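PDB 2XSG: CCMAN5 from Cellulosimicrobium cellulans, which probably hydrolyses alpha-mannosidic linkages as a calcium-containing mannosidase of glycoside hydrolase family 92. Local coordinates for residues 178-181 with 182-186; 274-277 with 278-281. One frame throughout, in Å; residues are numbered along the deposited sequence.

Interaction 1: 178-181 with 182-186; sequences ETRA and DGTVE
Glu-178 and Glu-186 form an antiparallel hydrogen-bonded pair, the N of Glu-178 lying 2.8 Å from the O of Glu-186 and the return bond running from Glu-186 N to Glu-178 O, with the chain reversing between them through a type I turn from Arg-180 to Gly-183. The turn is closed by Gly-183 N on Arg-180 O, and a nearly straight bond (174°) from Arg-180 N to Thr-184 O ties its base. Over this frame the side chain of Arg-180 folds back, bent at chi2 (87°) and chi3 (76°), which carries its guanidinium across to Thr-184. There NE, at 3.0 Å, and NH2, at 3.1 Å, both donate to Thr-184 OG1, which sits at the edge of the guanidinium near its plane; one face of the group rests on Glu-186 CB. The same hydroxyl gives its proton to Asp-182 OD1 at 2.7 Å, using the syn lone pair of that oxygen, so OG1 links the arginine to the aspartate. Asp-182 OD1 also takes Thr-184 N, 2.9 Å away and above the carboxylate plane, and this double grip fixes the carboxylate against the turn. Between the turn and the glutamate pair, Thr-179 and Val-185 make a non-hydrogen-bonded pair, where Thr-179 OG1 meets Val-185 CG2 at 3.9 Å. The carboxylate of Glu-186 turns to Thr-205 and Arg-263, while Val-185 N bonds to Thr-208, anchoring the returning strand on strand 198-208. The arrangement is that of a beta hairpin whose turn carries an Asx turn at Asp-182, here joining strands 169-179 and 185-195 of the N-terminal domain's large antiparallel sheet.

Interaction 2: 274-277 with 278-281; sequences SFDA and IRDR
Asp-276 and Arg-279 form a salt bridge within the first turns of helix 275-290, whose start is capped by Ser-274: at this N-cap position OG accepts from Ala-277 N at 3.2 Å. The close-packed part is the helix backbone and its buried flank. Ile-278 N bonds to Ser-274 O at 3.0 Å and Arg-279 N to Phe-275 O at 2.9 Å, while Ile-278 CD1 lies against Ser-274 O at 3.5 Å. On this flank Phe-275 and Ile-278 both touch Val-146 of strand 144-150, which fastens the helix start to the sheet. The looser side is polar and leads out to the exposed Asp-280. Between it and the sheet, Asp-276 and Arg-279 run side by side in the same direction, with carboxylate and guanidinium planes 29° apart, and OD1 of Asp-276 stands 3.2 Å from NH1 of Arg-279. That oxygen has a second cationic partner in Arg-148, so the two arginines share one carboxylate. The bend at chi3 of Arg-279 (54°) brings its guanidinium back over Asp-276 CA. A leucine in place of Arg-279 would probably leave Asp-280 without this cationic mate and Asp-276 with one fewer, its bridge to Arg-148 remaining. NH1 of Arg-279 comes to the edge of the Phe-275 ring, whose plane stands 83° from that of the guanidinium. At the far end of the network, Arg-279 NH2 reaches Asp-280 OD1 at 3.2 Å, with that oxygen close to the guanidinium plane.

In the fold
Interaction 1 and interaction 2 occupy the same side of the chain's centre, their own centres about 23 Å apart and their nearest atoms about 13 Å, without touching. They hold different elements: 178-186 reverses the chain between two strands, whereas 274-281 opens a helix. Both nevertheless meet the same large antiparallel sheet, the first as one of its hairpins, the second by resting on strands 133-140 and 144-150. Interaction 1 is partly buried and interaction 2 is a surface contact. Chemistry follows place: in the hairpin an arginine is held by a neutral hydroxyl, while on the helix surface an arginine bridges two carboxylates.

Interaction 1: 178-181 with 182-186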
# COMPACT_ATOMS: atom_id res chain seq x y z
N GLU A 178 -26.73 -10.93 -22.40
CA GLU A 178 -27.56 -10.19 -23.38
C GLU A 178 -26.89 -10.23 -24.74
O GLU A 178 -25.71 -9.90 -24.84
CB GLU A 178 -27.68 -8.71 -22.99
CG GLU A 178 -28.76 -8.38 -21.98
CD GLU A 178 -30.14 -8.55 -22.59
OE1 GLU A 178 -30.45 -7.83 -23.58
OE2 GLU A 178 -30.91 -9.41 -22.09
N THR A 179 -27.63 -10.60 -25.78
CA THR A 179 -27.13 -10.49 -27.14
C THR A 179 -27.87 -9.33 -27.81
O THR A 179 -29.09 -9.31 -27.83
CB THR A 179 -27.34 -11.79 -27.95
OG1 THR A 179 -26.68 -12.87 -27.28
CG2 THR A 179 -26.77 -11.65 -29.35
N ARG A 180 -27.11 -8.36 -28.32
CA ARG A 180 -27.69 -7.16 -28.91
C ARG A 180 -27.95 -7.34 -30.40
O ARG A 180 -27.56 -8.37 -30.96
CB ARG A 180 -26.78 -5.95 -28.66
CG ARG A 180 -26.70 -5.54 -27.21
CD ARG A 180 -25.60 -6.32 -26.46
NE ARG A 180 -24.28 -5.80 -26.80
CZ ARG A 180 -23.75 -4.72 -26.25
NH1 ARG A 180 -24.41 -4.04 -25.32
NH2 ARG A 180 -22.55 -4.30 -26.64
N ALA A 181 -28.57 -6.34 -31.02
CA ALA A 181 -28.88 -6.36 -32.46
C ALA A 181 -27.67 -6.62 -33.38
O ALA A 181 -27.78 -7.36 -34.35
CB ALA A 181 -29.60 -5.06 -32.88
N ASP A 182 -26.52 -6.03 -33.05
CA ASP A 182 -25.32 -6.23 -33.87
C ASP A 182 -24.62 -7.56 -33.59
O ASP A 182 -23.57 -7.85 -34.17
CB ASP A 182 -24.33 -5.07 -33.73
CG ASP A 182 -23.75 -4.94 -32.34
OD1 ASP A 182 -23.95 -5.84 -31.48
OD2 ASP A 182 -23.08 -3.92 -32.10
N GLY A 183 -25.17 -8.37 -32.69
CA GLY A 183 -24.58 -9.67 -32.40
C GLY A 183 -23.55 -9.71 -31.28
O GLY A 183 -23.10 -10.80 -30.89
N THR A 184 -23.16 -8.54 -30.77
CA THR A 184 -22.23 -8.50 -29.61
C THR A 184 -22.94 -8.91 -28.31
O THR A 184 -24.17 -8.85 -28.22
CB THR A 184 -21.55 -7.12 -29.40
OG1 THR A 184 -22.53 -6.10 -29.17
CG2 THR A 184 -20.63 -6.75 -30.59
N VAL A 185 -22.15 -9.36 -27.33
CA VAL A 185 -22.67 -9.86 -26.07
C VAL A 185 -22.25 -8.96 -24.92
O VAL A 185 -21.14 -8.45 -24.90
CB VAL A 185 -22.25 -11.33 -25.80
CG1 VAL A 185 -22.73 -11.81 -24.43
CG2 VAL A 185 -22.81 -12.24 -26.87
N GLU A 186 -23.18 -8.73 -24.01
CA GLU A 186 -22.94 -8.01 -22.77
C GLU A 186 -23.26 -8.97 -21.62
O GLU A 186 -24.31 -9.64 -21.65
CB GLU A 186 -23.79 -6.74 -22.69
CG GLU A 186 -23.42 -5.80 -21.52
CD GLU A 186 -24.31 -5.96 -20.30
OE1 GLU A 186 -25.31 -6.71 -20.40
OE2 GLU A 186 -24.02 -5.35 -19.24

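Interaction 2: 274-277 with 278-281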
# COMPACT_ATOMS: atom_id res chain seq x y z
N SER A 274 -11.09 3.97 -29.07
CA SER A 274 -10.37 2.76 -29.43
C SER A 274 -9.50 2.29 -28.26
O SER A 274 -9.21 3.06 -27.32
CB SER A 274 -9.47 3.05 -30.63
OG SER A 274 -8.47 3.99 -30.25
N PHE A 275 -9.08 1.02 -28.32
CA PHE A 275 -8.13 0.46 -27.36
C PHE A 275 -6.89 1.36 -27.20
O PHE A 275 -6.54 1.73 -26.08
CB PHE A 275 -7.74 -0.96 -27.77
CG PHE A 275 -6.79 -1.64 -26.82
CD1 PHE A 275 -5.41 -1.46 -26.94
CD2 PHE A 275 -7.27 -2.47 -25.81
CE1 PHE A 275 -4.52 -2.09 -26.05
CE2 PHE A 275 -6.41 -3.10 -24.93
CZ PHE A 275 -5.02 -2.91 -25.05
N ASP A 276 -6.26 1.72 -28.32
CA ASP A 276 -5.05 2.55 -28.32
C ASP A 276 -5.23 3.87 -27.61
O ASP A 276 -4.33 4.30 -26.86
CB ASP A 276 -4.54 2.80 -29.76
CG ASP A 276 -3.91 1.58 -30.39
OD1 ASP A 276 -3.70 0.57 -29.68
OD2 ASP A 276 -3.62 1.62 -31.61
N ALA A 277 -6.38 4.53 -27.85
CA ALA A 277 -6.69 5.82 -27.22
C ALA A 277 -6.98 5.71 -25.73
O ALA A 277 -6.62 6.60 -24.97
CB ALA A 277 -7.86 6.52 -27.94
N ILE A 278 -7.64 4.63 -25.31
CA ILE A 278 -7.81 4.38 -23.88
C ILE A 278 -6.47 4.11 -23.20
O ILE A 278 -6.19 4.66 -22.14
CB ILE A 278 -8.83 3.23 -23.61
CG1 ILE A 278 -10.22 3.61 -24.15
CG2 ILE A 278 -8.91 2.91 -22.12
CD1 ILE A 278 -11.15 2.38 -24.46
N ARG A 279 -5.63 3.28 -23.83
CA ARG A 279 -4.28 3.01 -23.31
C ARG A 279 -3.47 4.29 -23.25
O ARG A 279 -2.82 4.58 -22.24
CB ARG A 279 -3.56 1.98 -24.17
CG ARG A 279 -2.21 1.48 -23.61
CD ARG A 279 -1.38 0.77 -24.70
NE ARG A 279 -1.25 1.68 -25.84
CZ ARG A 279 -1.27 1.34 -27.12
NH1 ARG A 279 -1.40 0.06 -27.49
NH2 ARG A 279 -1.17 2.31 -28.02
N ASP A 280 -3.50 5.06 -24.34
CA ASP A 280 -2.73 6.30 -24.44
C ASP A 280 -3.17 7.31 -23.38
O ASP A 280 -2.33 7.98 -22.76
CB ASP A 280 -2.90 6.92 -25.83
CG ASP A 280 -2.15 6.16 -26.93
OD1 ASP A 280 -1.42 5.18 -26.63
OD2 ASP A 280 -2.27 6.57 -28.10
N ARG A 281 -4.48 7.44 -23.19
CA ARG A 281 -5.01 8.40 -22.21
C ARG A 281 -4.61 8.06 -20.77
O ARG A 281 -4.34 8.95 -19.96
CB ARG A 281 -6.51 8.54 -22.34
CG ARG A 281 -7.12 9.53 -21.36
CD ARG A 281 -8.63 9.49 -21.41
NE ARG A 281 -9.15 8.19 -20.98
CZ ARG A 281 -10.43 7.83 -21.02
NH1 ARG A 281 -11.35 8.67 -21.48
NH2 ARG A 281 -10.79 6.62 -20.60